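Local atomic coordinates of endo-1,3-beta-glucanase, family GH16 (Zobellia galactanivorans, PDB entry 4CRQ), a protein that probably hydrolyses internal beta-1,3-glucosidic bonds of laminarin, the chain here being the family GH16 catalytic module of a longer modular enzyme. Residues G114-M119 and G190-E195. The protein carries 1 engineered substitution. Residues are numbered along the deposited sequence; the frame is centred on the assembly and turned at random.
Sequences GEIDIM and GEFQNE
Phe192, in the 3-10 turn 190-192, pushes its ring against the start of strand 115-117 and meets Ile116 there. The two side chains run alongside in opposed directions: Ile116 CG1 comes obliquely to the ring, 3.8 Å from Phe192 CE1, while Ile116 CD1 trails along Phe192 CD1 at 4.2 Å. With CG beside the backbone N (chi1 -62°), Phe192 brings the CD1-CE1 side of its ring to Ile116. At the ring's edge, in its plane, lies Glu115 O, 3.7 Å from Phe192 CE1. Gly114 CA comes obliquely to Phe192 CZ at 4.0 Å, where a CB on Gly114 would sit tight against CE1. Ile132 and Ile182 also touch the Phe192 side chain, while Glu115 sends its CB away from the turn and its OE1 is hydrogen-bonded to Trp110 NE1. The contact joins the loop before strand 196-204 to a strand whose sequence fits the GH16 signature that carries catalytic acids in relatives. A serine in place of Phe192 would probably remove the ring packed on Ile116 CG1 and open a gap beside Gly114. Since no hydrogen bond crosses between 114-119 and 190-195, their buried meeting relies on shape and apolar contact, with the aromatic edge against Glu115 O adding at most a weak electrostatic attraction.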
ATOM      1  N   GLY A 114       1.752  -6.556 -12.235  1.00 30.50           N
ATOM      2  CA  GLY A 114       1.680  -5.102 -12.075  1.00 26.44           C
ATOM      3  C   GLY A 114       1.411  -4.750 -10.620  1.00 26.73           C
ATOM      4  O   GLY A 114       0.750  -5.494  -9.874  1.00 26.20           O
ATOM      5  N   GLU A 115       1.933  -3.603 -10.214  1.00 26.30           N
ATOM      6  CA  GLU A 115       1.758  -3.087  -8.877  1.00 24.89           C
ATOM      7  C   GLU A 115       1.617  -1.582  -8.939  1.00 24.12           C
ATOM      8  O   GLU A 115       2.403  -0.912  -9.605  1.00 25.02           O
ATOM      9  CB  GLU A 115       2.968  -3.455  -8.020  1.00 25.09           C
ATOM     10  CG  GLU A 115       2.936  -2.935  -6.569  1.00 25.74           C
ATOM     11  CD  GLU A 115       4.201  -3.251  -5.766  1.00 27.98           C
ATOM     12  OE1 GLU A 115       4.950  -4.193  -6.106  1.00 34.16           O
ATOM     13  OE2 GLU A 115       4.483  -2.564  -4.762  1.00 28.74           O
ATOM     14  N   ILE A 116       0.634  -1.048  -8.222  1.00 22.59           N
ATOM     15  CA  ILE A 116       0.441   0.402  -8.107  1.00 20.97           C
ATOM     16  C   ILE A 116       0.612   0.738  -6.633  1.00 22.08           C
ATOM     17  O   ILE A 116      -0.224   0.353  -5.813  1.00 22.53           O
ATOM     18  CB  ILE A 116      -0.949   0.898  -8.601  1.00 23.38           C
ATOM     19  CG1 ILE A 116      -1.255   0.403 -10.037  1.00 25.26           C
ATOM     20  CG2 ILE A 116      -1.039   2.450  -8.494  1.00 23.20           C
ATOM     21  CD1 ILE A 116      -2.677   0.704 -10.507  1.00 26.85           C
ATOM     22  N   ASP A 117       1.701   1.433  -6.301  1.00 22.58           N
ATOM     23  CA  ASP A 117       1.921   1.920  -4.940  1.00 21.42           C
ATOM     24  C   ASP A 117       1.323   3.323  -4.860  1.00 21.46           C
ATOM     25  O   ASP A 117       1.878   4.267  -5.423  1.00 23.63           O
ATOM     26  CB  ASP A 117       3.418   1.920  -4.581  1.00 25.75           C
ATOM     27  CG  ASP A 117       4.044   0.540  -4.707  1.00 30.55           C
ATOM     28  OD1 ASP A 117       3.397  -0.451  -4.315  1.00 27.90           O
ATOM     29  OD2 ASP A 117       5.187   0.420  -5.190  1.00 39.88           O
ATOM     30  N   ILE A 118       0.182   3.442  -4.164  1.00 20.56           N
ATOM     31  CA  ILE A 118      -0.537   4.724  -4.060  1.00 20.56           C
ATOM     32  C   ILE A 118       0.202   5.636  -3.077  1.00 19.42           C
ATOM     33  O   ILE A 118       0.433   6.824  -3.351  1.00 22.12           O
ATOM     34  CB  ILE A 118      -2.015   4.501  -3.669  1.00 20.32           C
ATOM     35  CG1 ILE A 118      -2.655   3.581  -4.718  1.00 21.34           C
ATOM     36  CG2 ILE A 118      -2.731   5.849  -3.524  1.00 19.84           C
ATOM     37  CD1 ILE A 118      -4.056   3.164  -4.349  1.00 20.30           C
ATOM     38  N   MET A 119       0.571   5.069  -1.927  1.00 19.57           N
ATOM     39  CA  MET A 119       1.362   5.781  -0.943  1.00 21.62           C
ATOM     40  C   MET A 119       2.344   4.794  -0.324  1.00 19.65           C
ATOM     41  O   MET A 119       1.936   3.690   0.049  1.00 21.89           O
ATOM     42  CB  MET A 119       0.452   6.382   0.154  1.00 21.04           C
ATOM     43  CG  MET A 119       1.193   7.136   1.286  1.00 23.31           C
ATOM     44  SD  MET A 119       2.072   6.114   2.504  1.00 22.78           S
ATOM     45  CE  MET A 119       0.728   5.186   3.268  1.00 23.71           C
ATOM     46  N   GLY A 190       0.860  -3.030 -20.578  1.00 42.35           N
ATOM     47  CA  GLY A 190      -0.442  -3.695 -20.847  1.00 40.75           C
ATOM     48  C   GLY A 190      -1.109  -4.306 -19.617  1.00 34.07           C
ATOM     49  O   GLY A 190      -2.341  -4.376 -19.527  1.00 34.54           O
ATOM     50  N   GLU A 191      -0.289  -4.730 -18.659  1.00 35.87           N
ATOM     51  CA  GLU A 191      -0.780  -5.321 -17.404  1.00 33.21           C
ATOM     52  C   GLU A 191      -1.650  -4.366 -16.574  1.00 32.26           C
ATOM     53  O   GLU A 191      -2.448  -4.817 -15.745  1.00 30.78           O
ATOM     54  CB  GLU A 191       0.388  -5.884 -16.578  1.00 40.77           C
ATOM     55  CG  GLU A 191       1.117  -7.004 -17.323  1.00 49.98           C
ATOM     56  CD  GLU A 191       0.313  -8.289 -17.479  1.00 57.90           C
ATOM     57  OE1 GLU A 191      -0.510  -8.635 -16.585  1.00 55.13           O
ATOM     58  OE2 GLU A 191       0.507  -8.972 -18.506  1.00 65.03           O
ATOM     59  N   PHE A 192      -1.515  -3.055 -16.803  1.00 28.14           N
ATOM     60  CA  PHE A 192      -2.364  -2.073 -16.082  1.00 28.29           C
ATOM     61  C   PHE A 192      -3.768  -1.892 -16.691  1.00 30.38           C
ATOM     62  O   PHE A 192      -4.514  -1.001 -16.278  1.00 32.22           O
ATOM     63  CB  PHE A 192      -1.593  -0.750 -15.872  1.00 28.24           C
ATOM     64  CG  PHE A 192      -0.363  -0.937 -15.035  1.00 30.08           C
ATOM     65  CD1 PHE A 192      -0.457  -1.007 -13.626  1.00 30.11           C
ATOM     66  CD2 PHE A 192       0.901  -1.064 -15.646  1.00 31.30           C
ATOM     67  CE1 PHE A 192       0.694  -1.195 -12.848  1.00 31.10           C
ATOM     68  CE2 PHE A 192       2.056  -1.249 -14.877  1.00 29.09           C
ATOM     69  CZ  PHE A 192       1.949  -1.312 -13.471  1.00 32.85           C
ATOM     70  N   GLN A 193      -4.119  -2.752 -17.651  1.00 29.52           N
ATOM     71  CA  GLN A 193      -5.457  -2.789 -18.234  1.00 31.33           C
ATOM     72  C   GLN A 193      -6.298  -3.938 -17.662  1.00 32.01           C
ATOM     73  O   GLN A 193      -7.285  -4.354 -18.257  1.00 38.51           O
ATOM     74  CB  GLN A 193      -5.387  -2.922 -19.763  1.00 34.96           C
ATOM     75  CG  GLN A 193      -4.521  -1.891 -20.439  1.00 40.33           C
ATOM     76  CD  GLN A 193      -5.117  -0.511 -20.413  1.00 43.87           C
ATOM     77  OE1 GLN A 193      -6.327  -0.344 -20.387  1.00 49.85           O
ATOM     78  NE2 GLN A 193      -4.264   0.489 -20.435  1.00 51.07           N
ATOM     79  N   ASN A 194      -5.907  -4.439 -16.504  1.00 30.64           N
ATOM     80  CA  ASN A 194      -6.567  -5.566 -15.847  1.00 30.18           C
ATOM     81  C   ASN A 194      -7.101  -5.168 -14.467  1.00 27.84           C
ATOM     82  O   ASN A 194      -6.865  -4.030 -14.016  1.00 28.45           O
ATOM     83  CB  ASN A 194      -5.582  -6.739 -15.740  1.00 30.72           C
ATOM     84  CG  ASN A 194      -5.124  -7.293 -17.098  1.00 36.92           C
ATOM     85  OD1 ASN A 194      -3.948  -7.657 -17.272  1.00 42.94           O
ATOM     86  ND2 ASN A 194      -6.043  -7.377 -18.057  1.00 36.41           N
ATOM     87  N   GLU A 195      -7.808  -6.088 -13.799  1.00 25.87           N
ATOM     88  CA  GLU A 195      -8.329  -5.829 -12.452  1.00 23.92           C
ATOM     89  C   GLU A 195      -7.228  -5.982 -11.401  1.00 25.54           C
ATOM     90  O   GLU A 195      -6.398  -6.895 -11.479  1.00 25.59           O
ATOM     91  CB  GLU A 195      -9.512  -6.732 -12.089  1.00 25.63           C
ATOM     92  CG  GLU A 195     -10.745  -6.434 -12.913  1.00 29.86           C
ATOM     93  CD  GLU A 195     -12.035  -6.945 -12.310  1.00 43.55           C
ATOM     94  OE1 GLU A 195     -12.089  -7.319 -11.129  1.00 40.79           O
ATOM     95  OE2 GLU A 195     -13.036  -6.962 -13.030  1.00 51.85           O
TER